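Local coordinates for protein aldo-keto Reductase, OXIDOREDUCTASE (Salmonella typhimurium, PDB 5T79) that probably reduces aldehydes with NADPH and acts in the biocatalytic conversion of 3-hydroxybutanal to 1,3-butanediol, at residues A[79-84]-A[127-132]; A[177-182]-A[209-214]; A[280-285]-A[305-310]. One frame throughout, in Å; residues are numbered along the deposited sequence. Where two conformers were deposited one is given.

Contact 1 (A[79-84]-A[127-132]); sequences RILQED and MGLEYV
Leu81 reaches off helix 72-85 and lays a single methyl, CD2, against CD2 of Leu129, the two carbons 3.5 Å apart. The side chains cross at about a right angle, so they touch through these methyls and not along their lengths. In Leu81 the first torsion (chi1 164°) places CG anti to the backbone N, next to the carbonyl carbon, and the branch leads out towards the 127-132 loop. The same methyl also rests near the backbone of that loop: Leu81 CD2 lies 3.9 Å from Met127 O, a van der Waals approach of a methyl to a carbonyl oxygen; no hydrogen bond crosses the contact.

Met127 takes part through its carbonyl O, while its thioether leads away to pack on Ile94 and Thr96 of strand 93-98. Both segments belong to the (beta/alpha)8 barrel of the aldo-keto reductases. Helix 72-85 is one of its outer helices, while 127-132 is the loop that brings the chain from the end of helix 113-127 into barrel strand 132-137. Gly128 makes the exit from the helix with a positive phi of 67°, and Leu129 follows, its side chain touching Ile94 and Arg89 as well as Leu81. On the side facing helix 42-54, one turn apart, Arg79 NE donates to Glu83 OE2 at 2.9 Å in a nearly straight salt bridge (172°), and the other Glu83 oxygen pairs with Arg46.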
loop_
_atom_site.group_PDB
_atom_site.type_symbol
_atom_site.label_atom_id
_atom_site.label_comp_id
_atom_site.label_asym_id
_atom_site.label_seq_id
_atom_site.Cartn_x
_atom_site.Cartn_y
_atom_site.Cartn_z
ATOM N N ARG A 79 18.277 -3.722 7.120
ATOM C CA ARG A 79 19.186 -3.335 8.217
ATOM C C ARG A 79 18.389 -2.962 9.486
ATOM O O ARG A 79 18.738 -3.425 10.582
ATOM C CB ARG A 79 20.069 -2.138 7.793
ATOM C CG ARG A 79 21.030 -1.679 8.898
ATOM C CD ARG A 79 21.775 -0.421 8.528
ATOM N NE ARG A 79 22.321 0.264 9.709
ATOM C CZ ARG A 79 22.694 1.541 9.722
ATOM N NH1 ARG A 79 22.600 2.277 8.622
ATOM N NH2 ARG A 79 23.179 2.086 10.827
ATOM N N ILE A 80 17.348 -2.109 9.345
ATOM C CA ILE A 80 16.538 -1.659 10.490
ATOM C C ILE A 80 15.810 -2.870 11.101
ATOM O O ILE A 80 15.723 -2.976 12.333
ATOM C CB ILE A 80 15.582 -0.501 10.119
ATOM C CG1 ILE A 80 16.401 0.761 9.737
ATOM C CG2 ILE A 80 14.593 -0.171 11.281
ATOM C CD1 ILE A 80 15.636 1.779 8.849
ATOM N N LEU A 81 15.318 -3.778 10.254
ATOM C CA LEU A 81 14.662 -5.008 10.722
ATOM C C LEU A 81 15.637 -5.833 11.601
ATOM O O LEU A 81 15.266 -6.236 12.707
ATOM C CB LEU A 81 14.148 -5.851 9.545
ATOM C CG LEU A 81 13.781 -7.309 9.850
ATOM C CD1 LEU A 81 12.513 -7.418 10.686
ATOM C CD2 LEU A 81 13.617 -8.078 8.583
ATOM N N GLN A 82 16.875 -6.051 11.113
ATOM C CA GLN A 82 17.899 -6.823 11.836
ATOM C C GLN A 82 18.262 -6.133 13.162
ATOM O O GLN A 82 18.406 -6.796 14.193
ATOM C CB GLN A 82 19.160 -6.976 10.948
ATOM C CG GLN A 82 20.357 -7.695 11.609
ATOM C CD GLN A 82 20.163 -9.181 11.850
ATOM O OE1 GLN A 82 19.496 -9.895 11.089
ATOM N NE2 GLN A 82 20.789 -9.694 12.903
ATOM N N GLU A 83 18.411 -4.799 13.133
ATOM C CA GLU A 83 18.854 -4.067 14.318
ATOM C C GLU A 83 17.774 -3.895 15.366
ATOM O O GLU A 83 18.083 -3.988 16.560
ATOM C CB GLU A 83 19.392 -2.677 13.927
ATOM C CG GLU A 83 20.716 -2.736 13.168
ATOM C CD GLU A 83 21.251 -1.425 12.621
ATOM O OE1 GLU A 83 20.517 -0.411 12.641
ATOM O OE2 GLU A 83 22.399 -1.426 12.124
ATOM N N ASP A 84 16.517 -3.645 14.945
ATOM C CA ASP A 84 15.480 -3.283 15.897
ATOM C C ASP A 84 14.240 -4.158 15.949
ATOM O O ASP A 84 13.568 -4.142 16.978
ATOM C CB ASP A 84 15.000 -1.840 15.565
ATOM C CG ASP A 84 16.058 -0.743 15.584
ATOM O OD1 ASP A 84 17.057 -0.885 16.332
ATOM O OD2 ASP A 84 15.852 0.289 14.919
ATOM N N MET A 127 16.663 -7.722 1.944
ATOM C CA MET A 127 15.927 -7.547 3.207
ATOM C C MET A 127 16.360 -8.517 4.314
ATOM O O MET A 127 15.938 -8.332 5.459
ATOM C CB MET A 127 14.402 -7.697 2.961
ATOM C CG MET A 127 13.829 -6.553 2.125
ATOM S SD MET A 127 12.018 -6.500 2.156
ATOM C CE MET A 127 11.621 -7.673 0.906
ATOM N N GLY A 128 17.176 -9.522 3.994
ATOM C CA GLY A 128 17.623 -10.512 4.975
ATOM C C GLY A 128 16.487 -11.387 5.481
ATOM O O GLY A 128 16.443 -11.736 6.661
ATOM N N LEU A 129 15.529 -11.729 4.594
ATOM C CA LEU A 129 14.371 -12.525 4.996
ATOM C C LEU A 129 14.366 -13.919 4.399
ATOM O O LEU A 129 14.924 -14.127 3.321
ATOM C CB LEU A 129 13.062 -11.820 4.521
ATOM C CG LEU A 129 12.685 -10.498 5.179
ATOM C CD1 LEU A 129 11.534 -9.831 4.413
ATOM C CD2 LEU A 129 12.269 -10.707 6.640
ATOM N N GLU A 130 13.697 -14.878 5.068
ATOM C CA GLU A 130 13.474 -16.210 4.492
ATOM C C GLU A 130 12.316 -16.095 3.481
ATOM O O GLU A 130 12.325 -16.715 2.414
ATOM C CB GLU A 130 13.127 -17.230 5.593
ATOM C CG GLU A 130 12.782 -18.609 5.044
ATOM C CD GLU A 130 12.264 -19.651 6.018
ATOM O OE1 GLU A 130 11.924 -19.302 7.171
ATOM O OE2 GLU A 130 12.167 -20.827 5.608
ATOM N N TYR A 131 11.303 -15.295 3.841
ATOM C CA TYR A 131 10.119 -15.110 2.988
ATOM C C TYR A 131 9.511 -13.742 3.182
ATOM O O TYR A 131 9.678 -13.136 4.243
ATOM C CB TYR A 131 9.031 -16.198 3.271
ATOM C CG TYR A 131 8.574 -16.309 4.718
ATOM C CD1 TYR A 131 7.666 -15.395 5.258
ATOM C CD2 TYR A 131 9.022 -17.345 5.536
ATOM C CE1 TYR A 131 7.253 -15.484 6.587
ATOM C CE2 TYR A 131 8.592 -17.463 6.860
ATOM C CZ TYR A 131 7.700 -16.536 7.378
ATOM O OH TYR A 131 7.273 -16.638 8.680
ATOM N N VAL A 132 8.711 -13.300 2.202
ATOM C CA VAL A 132 7.885 -12.102 2.404
ATOM C C VAL A 132 6.492 -12.614 2.766
ATOM O O VAL A 132 6.147 -13.744 2.405
ATOM C CB VAL A 132 7.856 -11.116 1.204
ATOM C CG1 VAL A 132 9.230 -10.463 1.011
ATOM C CG2 VAL A 132 7.355 -11.793 -0.085
#

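Contact 2 (A[177-182]-A[209-214]); sequences QAIDIL and ALLQEK
Lys214, the last residue of helix 207-214, spans the gap to helix 172-185 with nearly its whole side chain. Its CB starts over Ile179, 3.9 Å from Ile179 CG2, and CG keeps to the same methyl at a similar distance. A bend at chi2 (-69°) then turns the chain: CD is still near Ile179 CG2 but already approaches Asp180 OD1, and CE comes to 3.4 Å from Asp180 OD1. At the tip, Lys214 NZ donates to Asp180 OD1 at 2.7 Å, a salt bridge that uses the oxygen's syn lone pair, on the side of the other carboxylate oxygen. The two side chains meet there at about a right angle.

A water closes the bridge into a small ring, giving a hydrogen to Asp180 OD2 at 2.7 Å and accepting one from Lys214 NZ at 3.2 Å. Both carboxylate oxygens are thus tied to the one ammonium group, directly and through water, which probably limits rotation of the carboxylate.

Beneath the charged pair, Ile179 uses its other branch: Ile179 CD1 meets Leu211 CD2 at 3.8 Å, again roughly crosswise. The short helical segments run nearly parallel, 14° apart, with axes 11.5 Å from each other at closest approach, a spacing filled by Lys214 and by the Ile179-Leu211 pair.

Val216 touches both Ile179 and Leu211 from the loop leading into strand 217-220. On its other flank, helix 172-185 packs against helix 146-158 through Ala178, Ile181 and Leu182. Helices 172-185 and 207-214 are consecutive outer helices of the barrel, joined by way of strand 191-193.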
loop_
_atom_site.group_PDB
_atom_site.type_symbol
_atom_site.label_atom_id
_atom_site.label_comp_id
_atom_site.label_asym_id
_atom_site.label_seq_id
_atom_site.Cartn_x
_atom_site.Cartn_y
_atom_site.Cartn_z
ATOM N N GLN A 177 -9.576 -12.394 -14.301
ATOM C CA GLN A 177 -8.833 -13.497 -14.939
ATOM C C GLN A 177 -7.722 -14.015 -14.038
ATOM O O GLN A 177 -7.591 -15.230 -13.876
ATOM C CB GLN A 177 -8.218 -13.049 -16.262
ATOM C CG GLN A 177 -9.187 -12.681 -17.366
ATOM C CD GLN A 177 -8.383 -12.101 -18.506
ATOM O OE1 GLN A 177 -7.352 -12.654 -18.902
ATOM N NE2 GLN A 177 -8.765 -10.919 -18.978
ATOM N N ALA A 178 -6.940 -13.083 -13.424
ATOM C CA ALA A 178 -5.824 -13.408 -12.532
ATOM C C ALA A 178 -6.311 -14.139 -11.275
ATOM O O ALA A 178 -5.729 -15.158 -10.884
ATOM C CB ALA A 178 -5.077 -12.139 -12.154
ATOM N N ILE A 179 -7.401 -13.632 -10.660
ATOM C CA ILE A 179 -7.983 -14.237 -9.450
ATOM C C ILE A 179 -8.462 -15.670 -9.766
ATOM O O ILE A 179 -8.197 -16.602 -8.994
ATOM C CB ILE A 179 -9.117 -13.334 -8.890
ATOM C CG1 ILE A 179 -8.495 -12.064 -8.249
ATOM C CG2 ILE A 179 -10.012 -14.093 -7.874
ATOM C CD1 ILE A 179 -9.558 -10.861 -8.048
ATOM N N ASP A 180 -9.167 -15.844 -10.902
ATOM C CA ASP A 180 -9.678 -17.173 -11.265
ATOM C C ASP A 180 -8.537 -18.176 -11.551
ATOM O O ASP A 180 -8.654 -19.341 -11.178
ATOM C CB ASP A 180 -10.622 -17.068 -12.466
ATOM C CG ASP A 180 -11.965 -16.398 -12.154
ATOM O OD1 ASP A 180 -12.295 -16.244 -10.956
ATOM O OD2 ASP A 180 -12.689 -16.061 -13.102
ATOM N N ILE A 181 -7.446 -17.724 -12.196
ATOM C CA ILE A 181 -6.281 -18.575 -12.495
ATOM C C ILE A 181 -5.622 -19.021 -11.180
ATOM O O ILE A 181 -5.354 -20.210 -11.016
ATOM C CB ILE A 181 -5.266 -17.886 -13.458
ATOM C CG1 ILE A 181 -5.848 -17.806 -14.900
ATOM C CG2 ILE A 181 -3.912 -18.629 -13.477
ATOM C CD1 ILE A 181 -5.127 -16.782 -15.813
ATOM N N LEU A 182 -5.370 -18.078 -10.257
ATOM C CA LEU A 182 -4.759 -18.370 -8.956
ATOM C C LEU A 182 -5.641 -19.300 -8.132
ATOM O O LEU A 182 -5.120 -20.222 -7.528
ATOM C CB LEU A 182 -4.476 -17.068 -8.180
ATOM C CG LEU A 182 -3.264 -16.251 -8.672
ATOM C CD1 LEU A 182 -3.212 -14.881 -7.962
ATOM C CD2 LEU A 182 -1.942 -16.993 -8.383
ATOM N N ALA A 209 -16.458 -4.048 -6.310
ATOM C CA ALA A 209 -17.565 -5.018 -6.340
ATOM C C ALA A 209 -17.024 -6.399 -6.683
ATOM O O ALA A 209 -17.377 -7.383 -6.027
ATOM C CB ALA A 209 -18.625 -4.586 -7.356
ATOM N N LEU A 210 -16.110 -6.475 -7.671
ATOM C CA LEU A 210 -15.491 -7.747 -8.048
ATOM C C LEU A 210 -14.681 -8.350 -6.872
ATOM O O LEU A 210 -14.772 -9.549 -6.616
ATOM C CB LEU A 210 -14.560 -7.544 -9.263
ATOM C CG LEU A 210 -13.548 -8.687 -9.566
ATOM C CD1 LEU A 210 -14.250 -9.893 -10.189
ATOM C CD2 LEU A 210 -12.433 -8.200 -10.479
ATOM N N LEU A 211 -13.867 -7.531 -6.192
ATOM C CA LEU A 211 -13.038 -8.058 -5.101
ATOM C C LEU A 211 -13.913 -8.568 -3.943
ATOM O O LEU A 211 -13.644 -9.644 -3.393
ATOM C CB LEU A 211 -12.027 -7.003 -4.630
ATOM C CG LEU A 211 -11.052 -6.480 -5.694
ATOM C CD1 LEU A 211 -10.150 -5.371 -5.116
ATOM C CD2 LEU A 211 -10.209 -7.602 -6.307
ATOM N N GLN A 212 -14.981 -7.853 -3.643
ATOM C CA GLN A 212 -15.895 -8.272 -2.600
ATOM C C GLN A 212 -16.513 -9.616 -2.980
ATOM O O GLN A 212 -16.630 -10.505 -2.171
ATOM C CB GLN A 212 -16.991 -7.227 -2.440
ATOM C CG GLN A 212 -18.209 -7.716 -1.692
ATOM C CD GLN A 212 -17.965 -7.826 -0.216
ATOM O OE1 GLN A 212 -17.129 -7.121 0.328
ATOM N NE2 GLN A 212 -18.706 -8.704 0.448
ATOM N N GLU A 213 -17.099 -9.842 -4.374
ATOM C CA GLU A 213 -17.514 -11.112 -4.929
ATOM C C GLU A 213 -16.539 -12.244 -4.587
ATOM O O GLU A 213 -16.950 -13.338 -4.246
ATOM C CB GLU A 213 -17.594 -10.961 -6.439
ATOM C CG GLU A 213 -18.085 -12.185 -7.174
ATOM C CD GLU A 213 -18.192 -11.964 -8.670
ATOM O OE1 GLU A 213 -17.850 -10.869 -9.170
ATOM O OE2 GLU A 213 -18.626 -12.920 -9.337
ATOM N N LYS A 214 -15.266 -11.911 -5.048
ATOM C CA LYS A 214 -14.247 -12.962 -5.074
ATOM C C LYS A 214 -13.556 -13.258 -3.738
ATOM O O LYS A 214 -12.773 -14.193 -3.637
ATOM C CB LYS A 214 -13.195 -12.652 -6.140
ATOM C CG LYS A 214 -13.713 -12.633 -7.562
ATOM C CD LYS A 214 -14.103 -14.017 -8.053
ATOM C CE LYS A 214 -14.405 -14.008 -9.544
ATOM N NZ LYS A 214 -14.708 -15.360 -10.080
HETATM O O HOH W 1 -15.258 -15.154 -13.218
#

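Contact 3 (A[280-285]-A[305-310]); sequences MALAWV and EDAVGM
Met310 folds its side chain over the backbone of helix 277-285 where Leu282 gives way to Ala283. Its CG lies 3.5 Å from Ala283 N and 3.6 Å from Ala283 CB, while SD sits 3.7 Å from Ala283 CA. The chain then curls back, so that the terminal methyl ends over Leu282, with Met310 CE 3.8 Å from Leu282 CB. Two bends make this possible: chi2 is -76° and chi3 -96°, and together they wrap the thioether round the peptide instead of letting it run straight past. The small side chain of Ala283 is consistent with the sulfur coming this close to the helix backbone.

Leu282 supplies the second half of the contact. Its CG stands opposite its own carbonyl carbon, beside the backbone N (chi1 -59°), and from there Leu282 CD1 reaches the neighbouring helix, 3.6 Å from Ala307 CB and 3.7 Å from Ala307 CA. The side-chain pairs are all apolar, and no hydrogen bond joins the segments; the nearest CA pair, Ala283 and Met310, is 6.1 Å apart, with Met310 folded alongside the small Ala283.

Barrel strands form the floor. Ile28 of strand 24-31 touches Leu282, Ala307 and Met310 alike, and Val294 and Ile296 of strand 293-296 pack on Leu282, with Ile296 also meeting Ala307. The cofactor lies about 5 Å from the Leu282 side chain. On helix 301-308, Asp306 binds NADPH through a weak hydrogen bond from the adenine amino group to OD2, which also forms a salt bridge with Lys276. Helix 277-285, strand 293-296 and helix 301-308 follow one another as an alpha-beta-alpha unit of the (beta/alpha)8 barrel, the fold of the aldo-keto reductases.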
loop_
_atom_site.group_PDB
_atom_site.type_symbol
_atom_site.label_atom_id
_atom_site.label_comp_id
_atom_site.label_asym_id
_atom_site.label_seq_id
_atom_site.Cartn_x
_atom_site.Cartn_y
_atom_site.Cartn_z
ATOM N N MET A 280 -9.426 13.494 6.632
ATOM C CA MET A 280 -10.688 13.274 5.934
ATOM C C MET A 280 -10.475 12.443 4.661
ATOM O O MET A 280 -11.296 11.587 4.363
ATOM C CB MET A 280 -11.364 14.602 5.580
ATOM C CG MET A 280 -12.786 14.404 5.095
ATOM S SD MET A 280 -13.601 15.913 4.553
ATOM C CE MET A 280 -12.897 16.150 2.886
ATOM N N ALA A 281 -9.387 12.701 3.914
ATOM C CA ALA A 281 -9.116 12.010 2.659
ATOM C C ALA A 281 -8.883 10.508 2.891
ATOM O O ALA A 281 -9.399 9.690 2.124
ATOM C CB ALA A 281 -7.928 12.650 1.943
ATOM N N LEU A 282 -8.170 10.141 3.977
ATOM C CA LEU A 282 -7.934 8.726 4.331
ATOM C C LEU A 282 -9.227 8.054 4.775
ATOM O O LEU A 282 -9.534 6.935 4.358
ATOM C CB LEU A 282 -6.877 8.597 5.458
ATOM C CG LEU A 282 -5.497 9.169 5.186
ATOM C CD1 LEU A 282 -4.584 8.937 6.381
ATOM C CD2 LEU A 282 -4.864 8.544 3.911
ATOM N N ALA A 283 -9.988 8.747 5.634
ATOM C CA ALA A 283 -11.277 8.277 6.136
ATOM C C ALA A 283 -12.228 7.985 4.977
ATOM O O ALA A 283 -12.933 6.977 4.995
ATOM C CB ALA A 283 -11.880 9.357 7.026
ATOM N N TRP A 284 -12.232 8.869 3.955
ATOM C CA TRP A 284 -13.123 8.748 2.806
ATOM C C TRP A 284 -12.876 7.440 2.051
ATOM O O TRP A 284 -13.833 6.829 1.607
ATOM C CB TRP A 284 -12.981 9.960 1.874
ATOM C CG TRP A 284 -13.913 9.945 0.691
ATOM C CD1 TRP A 284 -15.166 10.484 0.626
ATOM C CD2 TRP A 284 -13.647 9.388 -0.600
ATOM N NE1 TRP A 284 -15.696 10.299 -0.632
ATOM C CE2 TRP A 284 -14.779 9.640 -1.408
ATOM C CE3 TRP A 284 -12.543 8.725 -1.171
ATOM C CZ2 TRP A 284 -14.845 9.244 -2.751
ATOM C CZ3 TRP A 284 -12.619 8.313 -2.492
ATOM C CH2 TRP A 284 -13.766 8.547 -3.258
ATOM N N VAL A 285 -11.624 6.998 1.926
ATOM C CA VAL A 285 -11.307 5.757 1.208
ATOM C C VAL A 285 -12.007 4.533 1.868
ATOM O O VAL A 285 -12.442 3.630 1.146
ATOM C CB VAL A 285 -9.776 5.546 1.080
ATOM C CG1 VAL A 285 -9.446 4.136 0.595
ATOM C CG2 VAL A 285 -9.153 6.598 0.154
ATOM N N GLU A 305 1.200 9.839 12.853
ATOM C CA GLU A 305 0.301 10.153 13.980
ATOM C C GLU A 305 -1.006 10.741 13.447
ATOM O O GLU A 305 -2.092 10.355 13.899
ATOM C CB GLU A 305 0.969 11.148 14.937
ATOM C CG GLU A 305 2.233 10.596 15.568
ATOM C CD GLU A 305 3.060 11.567 16.376
ATOM O OE1 GLU A 305 2.982 12.792 16.129
ATOM O OE2 GLU A 305 3.800 11.090 17.265
ATOM N N ASP A 306 -0.897 11.652 12.453
ATOM C CA ASP A 306 -2.059 12.289 11.821
ATOM C C ASP A 306 -2.975 11.229 11.213
ATOM O O ASP A 306 -4.177 11.260 11.451
ATOM C CB ASP A 306 -1.628 13.282 10.721
ATOM C CG ASP A 306 -1.035 14.613 11.165
ATOM O OD1 ASP A 306 -1.206 14.981 12.351
ATOM O OD2 ASP A 306 -0.467 15.318 10.306
ATOM N N ALA A 307 -2.402 10.298 10.429
ATOM C CA ALA A 307 -3.142 9.222 9.767
ATOM C C ALA A 307 -3.879 8.370 10.767
ATOM O O ALA A 307 -5.056 8.096 10.560
ATOM C CB ALA A 307 -2.187 8.349 8.952
ATOM N N VAL A 308 -3.200 7.937 11.851
ATOM C CA VAL A 308 -3.829 7.095 12.880
ATOM C C VAL A 308 -4.987 7.889 13.549
ATOM O O VAL A 308 -6.032 7.299 13.849
ATOM C CB VAL A 308 -2.806 6.506 13.899
ATOM C CG1 VAL A 308 -3.506 5.656 14.959
ATOM C CG2 VAL A 308 -1.753 5.660 13.187
ATOM N N GLY A 309 -4.831 9.210 13.663
ATOM C CA GLY A 309 -5.852 10.118 14.209
ATOM C C GLY A 309 -7.150 10.192 13.411
ATOM O O GLY A 309 -8.172 10.654 13.921
ATOM N N MET A 310 -7.128 9.720 12.150
ATOM C CA MET A 310 -8.291 9.666 11.254
ATOM C C MET A 310 -9.351 8.664 11.791
ATOM O O MET A 310 -10.544 8.858 11.550
ATOM C CB MET A 310 -7.791 9.281 9.845
ATOM C CG MET A 310 -8.811 8.715 8.886
ATOM S SD MET A 310 -9.355 6.997 9.082
ATOM C CE MET A 310 -8.359 6.124 7.972
#

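All three contacts join pieces of the outer layer of one barrel, well separated: their centres lie about 28 to 32 Å apart and no two touch. They follow one another along the chain and share no helix. Contact 3 is fully buried and apolar in its side chains, its centre about 14 Å from the centre of the chain, and lies beside the cofactor. The centres of contacts 1 and 2 are both about 19 Å from that point. Contact 1 is also buried and without polar bonds across its segments, but it is the smallest and sets a helix against a loop. Contact 2 is partly buried, and alone adds a salt bridge and a water to its hydrophobic base, in keeping with its partly exposed Asp180 and Lys214.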